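CBS domain-containing protein (Pyrococcus horikoshii, PDB 2YZI) is of unknown function but carries a tandem pair of CBS domains, a module that in many relatives binds adenosine nucleotides and regulates partner activities. Local coordinates at residues B[15-23]-B[36-46]; B[3-12]-B[86-95]. All blocks are in the same frame, centred on the assembly; numbering follows the deposited sequence.

How the interactions relate
Both contacts bind an early piece of the chain to a later one, but in different CBS domains. Interaction 1 lies nearer the centre of the chain and pairs strand 19-20 with strand 40-44 inside the first domain; interaction 2, on the opposite side of the chain's centre, lays the N-terminal residues 3-12 against the start of helix 91-101, in the second, the centres of the two contacts lying about 23 Å apart. Each is partly buried. Interaction 1 has the backbone bonds of a parallel pair, with valines and leucines packing about them and lysines at the solvent-facing ends. Interaction 2 uses backbone bonds between a loop and the first turn of a helix with the residues leading into it, and its apolar part gathers round one leucine and one isoleucine.

Interaction 1: residues B[15-23]-B[36-46]; sequences KKLLGVKPS and FDVGSLVVIND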
loop_
_atom_site.group_PDB
_atom_site.type_symbol
_atom_site.label_atom_id
_atom_site.label_comp_id
_atom_site.label_asym_id
_atom_site.label_seq_id
_atom_site.Cartn_x
_atom_site.Cartn_y
_atom_site.Cartn_z
ATOM N N LYS B 15 7.844 8.888 12.294
ATOM C CA LYS B 15 8.733 8.135 13.185
ATOM C C LYS B 15 8.165 6.736 13.383
ATOM O O LYS B 15 8.849 5.836 13.867
ATOM C CB LYS B 15 8.841 8.815 14.557
ATOM C CG LYS B 15 9.769 10.021 14.626
ATOM C CD LYS B 15 11.236 9.619 14.501
ATOM C CE LYS B 15 12.151 10.805 14.802
ATOM N NZ LYS B 15 13.589 10.444 14.650
ATOM N N LYS B 16 6.903 6.570 13.012
ATOM C CA LYS B 16 6.205 5.299 13.149
ATOM C C LYS B 16 6.869 4.189 12.324
ATOM O O LYS B 16 6.345 3.770 11.295
ATOM C CB LYS B 16 4.746 5.476 12.721
ATOM C CG LYS B 16 3.882 4.237 12.864
ATOM C CD LYS B 16 2.533 4.442 12.190
ATOM C CE LYS B 16 1.400 4.398 13.190
ATOM N NZ LYS B 16 1.365 3.089 13.888
ATOM N N LEU B 17 8.014 3.711 12.794
ATOM C CA LEU B 17 8.761 2.657 12.110
ATOM C C LEU B 17 8.927 1.468 13.052
ATOM O O LEU B 17 9.702 1.527 14.005
ATOM C CB LEU B 17 10.125 3.206 11.684
ATOM C CG LEU B 17 11.264 2.270 11.290
ATOM C CD1 LEU B 17 10.826 1.318 10.187
ATOM C CD2 LEU B 17 12.451 3.119 10.844
ATOM N N LEU B 18 8.197 0.393 12.789
ATOM C CA LEU B 18 8.270 -0.774 13.652
ATOM C C LEU B 18 9.244 -1.844 13.210
ATOM O O LEU B 18 9.431 -2.089 12.024
ATOM C CB LEU B 18 6.884 -1.398 13.839
ATOM C CG LEU B 18 5.955 -0.603 14.758
ATOM C CD1 LEU B 18 5.432 0.626 14.024
ATOM C CD2 LEU B 18 4.810 -1.476 15.207
ATOM N N GLY B 19 9.860 -2.484 14.192
ATOM C CA GLY B 19 10.813 -3.534 13.908
ATOM C C GLY B 19 10.469 -4.837 14.599
ATOM O O GLY B 19 9.756 -4.860 15.605
ATOM N N VAL B 20 10.962 -5.929 14.033
ATOM C CA VAL B 20 10.755 -7.251 14.596
ATOM C C VAL B 20 12.114 -7.933 14.570
ATOM O O VAL B 20 13.005 -7.510 13.837
ATOM C CB VAL B 20 9.751 -8.082 13.759
ATOM C CG1 VAL B 20 8.369 -7.434 13.809
ATOM C CG2 VAL B 20 10.232 -8.200 12.318
ATOM N N LYS B 21 12.285 -8.969 15.377
ATOM C CA LYS B 21 13.550 -9.683 15.384
ATOM C C LYS B 21 13.545 -10.656 14.204
ATOM O O LYS B 21 12.491 -10.946 13.635
ATOM C CB LYS B 21 13.736 -10.430 16.707
ATOM C CG LYS B 21 13.904 -9.512 17.902
ATOM C CD LYS B 21 14.280 -10.291 19.150
ATOM C CE LYS B 21 14.538 -9.363 20.329
ATOM N NZ LYS B 21 15.615 -8.377 20.034
ATOM N N PRO B 22 14.722 -11.161 13.815
ATOM C CA PRO B 22 14.843 -12.100 12.693
ATOM C C PRO B 22 14.053 -13.385 12.888
ATOM O O PRO B 22 13.577 -13.977 11.918
ATOM C CB PRO B 22 16.345 -12.369 12.617
ATOM C CG PRO B 22 16.940 -11.120 13.182
ATOM C CD PRO B 22 16.048 -10.813 14.347
ATOM N N SER B 23 13.921 -13.813 14.139
ATOM C CA SER B 23 13.202 -15.046 14.457
ATOM C C SER B 23 11.675 -14.882 14.461
ATOM O O SER B 23 10.946 -15.862 14.556
ATOM C CB SER B 23 13.666 -15.591 15.815
ATOM O OG SER B 23 13.238 -14.762 16.879
ATOM N N PHE B 36 -0.771 -2.070 13.978
ATOM C CA PHE B 36 -0.245 -0.717 13.887
ATOM C C PHE B 36 -0.384 -0.019 12.538
ATOM O O PHE B 36 0.191 1.043 12.315
ATOM C CB PHE B 36 1.200 -0.710 14.365
ATOM C CG PHE B 36 1.321 -0.823 15.855
ATOM C CD1 PHE B 36 1.048 0.274 16.666
ATOM C CD2 PHE B 36 1.638 -2.032 16.452
ATOM C CE1 PHE B 36 1.087 0.166 18.052
ATOM C CE2 PHE B 36 1.680 -2.146 17.837
ATOM C CZ PHE B 36 1.403 -1.045 18.636
ATOM N N ASP B 37 -1.147 -0.628 11.639
ATOM C CA ASP B 37 -1.427 -0.033 10.345
ATOM C C ASP B 37 -0.224 0.361 9.485
ATOM O O ASP B 37 -0.203 1.461 8.916
ATOM C CB ASP B 37 -2.305 1.199 10.561
ATOM C CG ASP B 37 -3.260 1.438 9.424
ATOM O OD1 ASP B 37 -4.153 0.589 9.222
ATOM O OD2 ASP B 37 -3.124 2.466 8.730
ATOM N N VAL B 38 0.769 -0.517 9.384
ATOM C CA VAL B 38 1.943 -0.228 8.562
ATOM C C VAL B 38 2.124 -1.293 7.486
ATOM O O VAL B 38 1.805 -2.466 7.696
ATOM C CB VAL B 38 3.225 -0.122 9.413
ATOM C CG1 VAL B 38 3.127 1.081 10.334
ATOM C CG2 VAL B 38 3.441 -1.394 10.208
ATOM N N GLY B 39 2.623 -0.875 6.324
ATOM C CA GLY B 39 2.809 -1.804 5.226
ATOM C C GLY B 39 4.165 -2.482 5.184
ATOM O O GLY B 39 4.405 -3.352 4.345
ATOM N N SER B 40 5.047 -2.105 6.099
ATOM C CA SER B 40 6.384 -2.669 6.121
ATOM C C SER B 40 6.961 -2.766 7.518
ATOM O O SER B 40 6.413 -2.233 8.474
ATOM C CB SER B 40 7.327 -1.830 5.240
ATOM O OG SER B 40 7.439 -0.498 5.714
ATOM N N LEU B 41 8.086 -3.455 7.610
ATOM C CA LEU B 41 8.784 -3.650 8.865
ATOM C C LEU B 41 10.275 -3.802 8.595
ATOM O O LEU B 41 10.672 -4.360 7.573
ATOM C CB LEU B 41 8.281 -4.922 9.558
ATOM C CG LEU B 41 6.847 -4.999 10.096
ATOM C CD1 LEU B 41 6.564 -6.417 10.554
ATOM C CD2 LEU B 41 6.669 -4.024 11.260
ATOM N N VAL B 42 11.091 -3.278 9.504
ATOM C CA VAL B 42 12.532 -3.438 9.413
ATOM C C VAL B 42 12.805 -4.569 10.390
ATOM O O VAL B 42 12.012 -4.806 11.299
ATOM C CB VAL B 42 13.300 -2.190 9.888
ATOM C CG1 VAL B 42 13.148 -1.064 8.878
ATOM C CG2 VAL B 42 12.789 -1.758 11.262
ATOM N N VAL B 43 13.911 -5.270 10.204
ATOM C CA VAL B 43 14.286 -6.369 11.084
ATOM C C VAL B 43 15.570 -5.975 11.800
ATOM O O VAL B 43 16.542 -5.572 11.161
ATOM C CB VAL B 43 14.526 -7.656 10.284
ATOM C CG1 VAL B 43 14.818 -8.823 11.240
ATOM C CG2 VAL B 43 13.312 -7.943 9.405
ATOM N N ILE B 44 15.574 -6.098 13.125
ATOM C CA ILE B 44 16.731 -5.709 13.928
ATOM C C ILE B 44 17.395 -6.884 14.640
ATOM O O ILE B 44 16.711 -7.730 15.211
ATOM C CB ILE B 44 16.307 -4.657 14.976
ATOM C CG1 ILE B 44 15.891 -3.367 14.272
ATOM C CG2 ILE B 44 17.425 -4.377 15.939
ATOM C CD1 ILE B 44 14.607 -3.486 13.496
ATOM N N ASN B 45 18.723 -6.946 14.597
ATOM C CA ASN B 45 19.439 -8.029 15.279
ATOM C C ASN B 45 19.561 -7.714 16.777
ATOM O O ASN B 45 19.132 -6.652 17.226
ATOM C CB ASN B 45 20.836 -8.246 14.679
ATOM C CG ASN B 45 21.738 -7.037 14.832
ATOM O OD1 ASN B 45 21.682 -6.328 15.834
ATOM N ND2 ASN B 45 22.589 -6.806 13.839
ATOM N N ASP B 46 20.166 -8.624 17.539
ATOM C CA ASP B 46 20.304 -8.446 18.984
ATOM C C ASP B 46 21.141 -7.259 19.429
ATOM O O ASP B 46 21.115 -6.896 20.601
ATOM C CB ASP B 46 20.853 -9.722 19.636
ATOM C CG ASP B 46 19.914 -10.907 19.484
ATOM O OD1 ASP B 46 18.693 -10.733 19.688
ATOM O OD2 ASP B 46 20.399 -12.018 19.168
HETATM O O HOH W 1 7.194 0.043 10.390
#
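Lys16 reaches Phe36 with its amine: the chain starts with CG anti to the backbone N (chi1 -178°), passes Val38 CG1 and bends near its end, bringing NZ onto a lone pair of Phe36 O at 2.8 Å, at the edge of the ring. Leu17 CD1 meets Val42 CG1, and Leu18 sets CD2 3.5 Å from Phe36 CD2 while its CB packs on Leu41 CD2. A water takes the N-H of Leu18 and donates to Ser40 O. Parallel pairing follows: Val42 N gives to Leu18 O, Val20 N to Val42 O, and Ile44 N to Val20 O at 3.0 Å. Gly19 suits its place, since a CB there would collide with Ile44 CD1. Beta-branched Val20 suits the extended backbone and touches Leu41 CD1 with CG1. Lys21 NZ makes a long salt bridge, 3.9 Å, to Asp46 OD1. Pro22 lays CG 3.7 Å from Val43 CG1; a serine in its place would probably leave that methyl without its ring partner and the backbone freer to turn. With helix 26-35 between them in the chain, the strands make a beta-alpha-beta crossover of the CBS domain: Leu18, Val20 and Leu41 touch that helix, strand 50-55 flanks strand 40-44, and Leu17 and Val42 meet Leu107 of strand 105-110.

Interaction 2: residues B[3-12]-B[86-95]; sequences MDMKAPIKVY and NVNTPLGEVL
Ala7 O receives the N-H of Leu91 at 2.8 Å, the donor standing nearly in line with the C=O, and Met5 O takes the next amide, Gly92 N, on a lone pair at 3.0 Å. Amides in the first turn of a helix have no earlier helical carbonyl to bond, and residues 3-12 supply acceptors for two of them; Pro90, at the N-cap of helix 91-101, needs none because it has no N-H. The traffic reverses further along: Ile9 N gives to Thr89 O at 2.7 Å, and Lys10 N to a lone pair of Val87 O. The N-terminal loop is braced too. Tyr12 OH accepts from Asp4 N at 2.6 Å and almost straight (173°), while Asp4 OD1, met from above its carboxylate plane, holds Lys6 N in an Asx turn. Asn86 OD1 makes the matching Asx turn with Asn88 N, and Asn86 ND2 is hydrogen-bonded to Glu109 OE1.

In this tandem CBS protein the N-terminal residues pack on the second CBS domain and cover the start of its helix 91-101, beside strands 105-110 and 113-119. Leu91 has CG anti to its backbone N (chi1 178°), which carries the side chain toward the N-terminal residues, where its two methyls find different partners: CD1 meets Ile9 CD1, and CD2 lies obliquely to the Tyr12 ring, 3.6 Å from CE2. Ile9, long and branched, packs against both Leu91 and Val94, its CB 3.8 Å from Val94 CG2, and also reaches Ile108 and Phe118. Met5, present as selenomethionine, has an unbranched chain that bends at chi2 and chi3 to set SE 3.9 Å from Leu95 CD2, crossing at about a right angle; both residues also pack on Ser127 of the second subunit.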
loop_
_atom_site.group_PDB
_atom_site.type_symbol
_atom_site.label_atom_id
_atom_site.label_comp_id
_atom_site.label_asym_id
_atom_site.label_seq_id
_atom_site.Cartn_x
_atom_site.Cartn_y
_atom_site.Cartn_z
HETATM N N MSE B 3 1.275 20.548 0.528
HETATM C CA MSE B 3 2.618 19.943 0.296
HETATM C C MSE B 3 3.416 20.691 -0.767
HETATM O O MSE B 3 2.867 21.178 -1.758
HETATM C CB MSE B 3 2.483 18.467 -0.095
HETATM C CG MSE B 3 1.541 18.208 -1.247
HETATM SE SE MSE B 3 1.575 16.347 -1.803
HETATM C CE MSE B 3 2.534 16.529 -3.479
ATOM N N ASP B 4 4.723 20.758 -0.543
ATOM C CA ASP B 4 5.648 21.449 -1.424
ATOM C C ASP B 4 6.749 20.502 -1.896
ATOM O O ASP B 4 7.573 20.060 -1.106
ATOM C CB ASP B 4 6.244 22.643 -0.665
ATOM C CG ASP B 4 7.351 23.337 -1.427
ATOM O OD1 ASP B 4 7.406 23.189 -2.661
ATOM O OD2 ASP B 4 8.155 24.044 -0.780
HETATM N N MSE B 5 6.751 20.206 -3.192
HETATM C CA MSE B 5 7.731 19.313 -3.805
HETATM C C MSE B 5 9.169 19.769 -3.580
HETATM O O MSE B 5 10.107 18.986 -3.737
HETATM C CB MSE B 5 7.473 19.216 -5.306
HETATM C CG MSE B 5 6.081 18.748 -5.661
HETATM SE SE MSE B 5 5.851 16.860 -5.308
HETATM C CE MSE B 5 6.294 16.227 -7.095
ATOM N N LYS B 6 9.338 21.034 -3.212
ATOM C CA LYS B 6 10.664 21.591 -2.979
ATOM C C LYS B 6 11.163 21.344 -1.561
ATOM O O LYS B 6 12.368 21.265 -1.335
ATOM C CB LYS B 6 10.660 23.097 -3.254
ATOM C CG LYS B 6 10.304 23.469 -4.687
ATOM C CD LYS B 6 10.074 24.972 -4.830
ATOM C CE LYS B 6 9.547 25.346 -6.212
ATOM N NZ LYS B 6 10.500 25.015 -7.317
ATOM N N ALA B 7 10.237 21.219 -0.617
ATOM C CA ALA B 7 10.578 21.006 0.792
ATOM C C ALA B 7 11.245 19.665 1.091
ATOM O O ALA B 7 10.966 18.664 0.443
ATOM C CB ALA B 7 9.329 21.162 1.644
ATOM N N PRO B 8 12.125 19.630 2.102
ATOM C CA PRO B 8 12.842 18.411 2.502
ATOM C C PRO B 8 11.878 17.338 2.975
ATOM O O PRO B 8 10.892 17.643 3.656
ATOM C CB PRO B 8 13.739 18.900 3.627
ATOM C CG PRO B 8 12.891 19.940 4.268
ATOM C CD PRO B 8 12.370 20.709 3.072
ATOM N N ILE B 9 12.172 16.084 2.633
ATOM C CA ILE B 9 11.307 14.970 3.006
ATOM C C ILE B 9 11.117 14.863 4.510
ATOM O O ILE B 9 10.145 14.281 4.979
ATOM C CB ILE B 9 11.851 13.607 2.480
ATOM C CG1 ILE B 9 10.718 12.577 2.455
ATOM C CG2 ILE B 9 12.972 13.080 3.382
ATOM C CD1 ILE B 9 9.611 12.919 1.489
ATOM N N LYS B 10 12.033 15.435 5.273
ATOM C CA LYS B 10 11.915 15.344 6.713
ATOM C C LYS B 10 10.644 15.948 7.284
ATOM O O LYS B 10 10.286 15.652 8.421
ATOM C CB LYS B 10 13.145 15.956 7.400
ATOM C CG LYS B 10 13.452 17.405 7.071
ATOM C CD LYS B 10 14.769 17.793 7.749
ATOM C CE LYS B 10 15.120 19.248 7.551
ATOM N NZ LYS B 10 16.422 19.562 8.214
ATOM N N VAL B 11 9.946 16.771 6.507
ATOM C CA VAL B 11 8.722 17.376 7.021
ATOM C C VAL B 11 7.485 16.503 6.799
ATOM O O VAL B 11 6.464 16.674 7.467
ATOM C CB VAL B 11 8.468 18.780 6.408
ATOM C CG1 VAL B 11 9.774 19.532 6.295
ATOM C CG2 VAL B 11 7.777 18.669 5.068
ATOM N N TYR B 12 7.578 15.558 5.873
ATOM C CA TYR B 12 6.448 14.682 5.588
ATOM C C TYR B 12 6.656 13.261 6.116
ATOM O O TYR B 12 5.725 12.456 6.127
ATOM C CB TYR B 12 6.202 14.633 4.084
ATOM C CG TYR B 12 6.102 15.987 3.432
ATOM C CD1 TYR B 12 5.017 16.825 3.677
ATOM C CD2 TYR B 12 7.092 16.431 2.557
ATOM C CE1 TYR B 12 4.918 18.074 3.060
ATOM C CE2 TYR B 12 7.008 17.678 1.935
ATOM C CZ TYR B 12 5.917 18.490 2.192
ATOM O OH TYR B 12 5.822 19.714 1.574
ATOM N N ASN B 86 17.631 10.801 1.906
ATOM C CA ASN B 86 18.149 11.612 2.987
ATOM C C ASN B 86 17.080 12.586 3.516
ATOM O O ASN B 86 16.201 13.024 2.770
ATOM C CB ASN B 86 19.372 12.359 2.479
ATOM C CG ASN B 86 20.040 13.160 3.546
ATOM O OD1 ASN B 86 19.702 14.329 3.769
ATOM N ND2 ASN B 86 20.992 12.538 4.234
ATOM N N VAL B 87 17.156 12.923 4.802
ATOM C CA VAL B 87 16.181 13.836 5.412
ATOM C C VAL B 87 16.018 15.137 4.634
ATOM O O VAL B 87 14.929 15.706 4.595
ATOM C CB VAL B 87 16.550 14.201 6.883
ATOM C CG1 VAL B 87 16.460 12.976 7.763
ATOM C CG2 VAL B 87 17.953 14.778 6.950
ATOM N N ASN B 88 17.099 15.597 4.010
ATOM C CA ASN B 88 17.070 16.844 3.252
ATOM C C ASN B 88 16.667 16.726 1.787
ATOM O O ASN B 88 16.503 17.738 1.116
ATOM C CB ASN B 88 18.423 17.547 3.355
ATOM C CG ASN B 88 18.677 18.101 4.736
ATOM O OD1 ASN B 88 19.815 18.141 5.198
ATOM N ND2 ASN B 88 17.621 18.543 5.402
ATOM N N THR B 89 16.514 15.500 1.294
ATOM C CA THR B 89 16.097 15.269 -0.086
ATOM C C THR B 89 14.688 15.835 -0.227
ATOM O O THR B 89 13.804 15.478 0.541
ATOM C CB THR B 89 16.022 13.751 -0.417
ATOM O OG1 THR B 89 17.289 13.128 -0.173
ATOM C CG2 THR B 89 15.620 13.540 -1.872
ATOM N N PRO B 90 14.461 16.727 -1.206
ATOM C CA PRO B 90 13.134 17.316 -1.411
ATOM C C PRO B 90 12.082 16.291 -1.838
ATOM O O PRO B 90 12.363 15.360 -2.602
ATOM C CB PRO B 90 13.386 18.366 -2.491
ATOM C CG PRO B 90 14.502 17.763 -3.278
ATOM C CD PRO B 90 15.420 17.263 -2.182
ATOM N N LEU B 91 10.871 16.479 -1.327
ATOM C CA LEU B 91 9.745 15.604 -1.611
ATOM C C LEU B 91 9.686 15.083 -3.048
ATOM O O LEU B 91 9.612 13.872 -3.266
ATOM C CB LEU B 91 8.438 16.329 -1.286
ATOM C CG LEU B 91 7.151 15.562 -1.580
ATOM C CD1 LEU B 91 7.148 14.274 -0.789
ATOM C CD2 LEU B 91 5.933 16.409 -1.234
ATOM N N GLY B 92 9.708 15.999 -4.015
ATOM C CA GLY B 92 9.644 15.622 -5.419
ATOM C C GLY B 92 10.620 14.537 -5.826
ATOM O O GLY B 92 10.229 13.554 -6.455
ATOM N N GLU B 93 11.890 14.722 -5.473
ATOM C CA GLU B 93 12.936 13.756 -5.790
ATOM C C GLU B 93 12.700 12.419 -5.082
ATOM O O GLU B 93 13.035 11.350 -5.614
ATOM C CB GLU B 93 14.306 14.319 -5.398
ATOM C CG GLU B 93 14.723 15.545 -6.206
ATOM C CD GLU B 93 16.084 16.096 -5.790
ATOM O OE1 GLU B 93 17.031 15.292 -5.637
ATOM O OE2 GLU B 93 16.214 17.329 -5.630
ATOM N N VAL B 94 12.129 12.474 -3.883
ATOM C CA VAL B 94 11.843 11.254 -3.140
ATOM C C VAL B 94 10.745 10.490 -3.872
ATOM O O VAL B 94 10.833 9.276 -4.056
ATOM C CB VAL B 94 11.405 11.575 -1.698
ATOM C CG1 VAL B 94 10.856 10.314 -1.014
ATOM C CG2 VAL B 94 12.601 12.113 -0.920
ATOM N N LEU B 95 9.715 11.212 -4.304
ATOM C CA LEU B 95 8.611 10.604 -5.045
ATOM C C LEU B 95 9.126 9.944 -6.323
ATOM O O LEU B 95 8.739 8.822 -6.663
ATOM C CB LEU B 95 7.570 11.660 -5.405
ATOM C CG LEU B 95 6.349 11.781 -4.496
ATOM C CD1 LEU B 95 6.776 11.887 -3.056
ATOM C CD2 LEU B 95 5.525 12.995 -4.915
#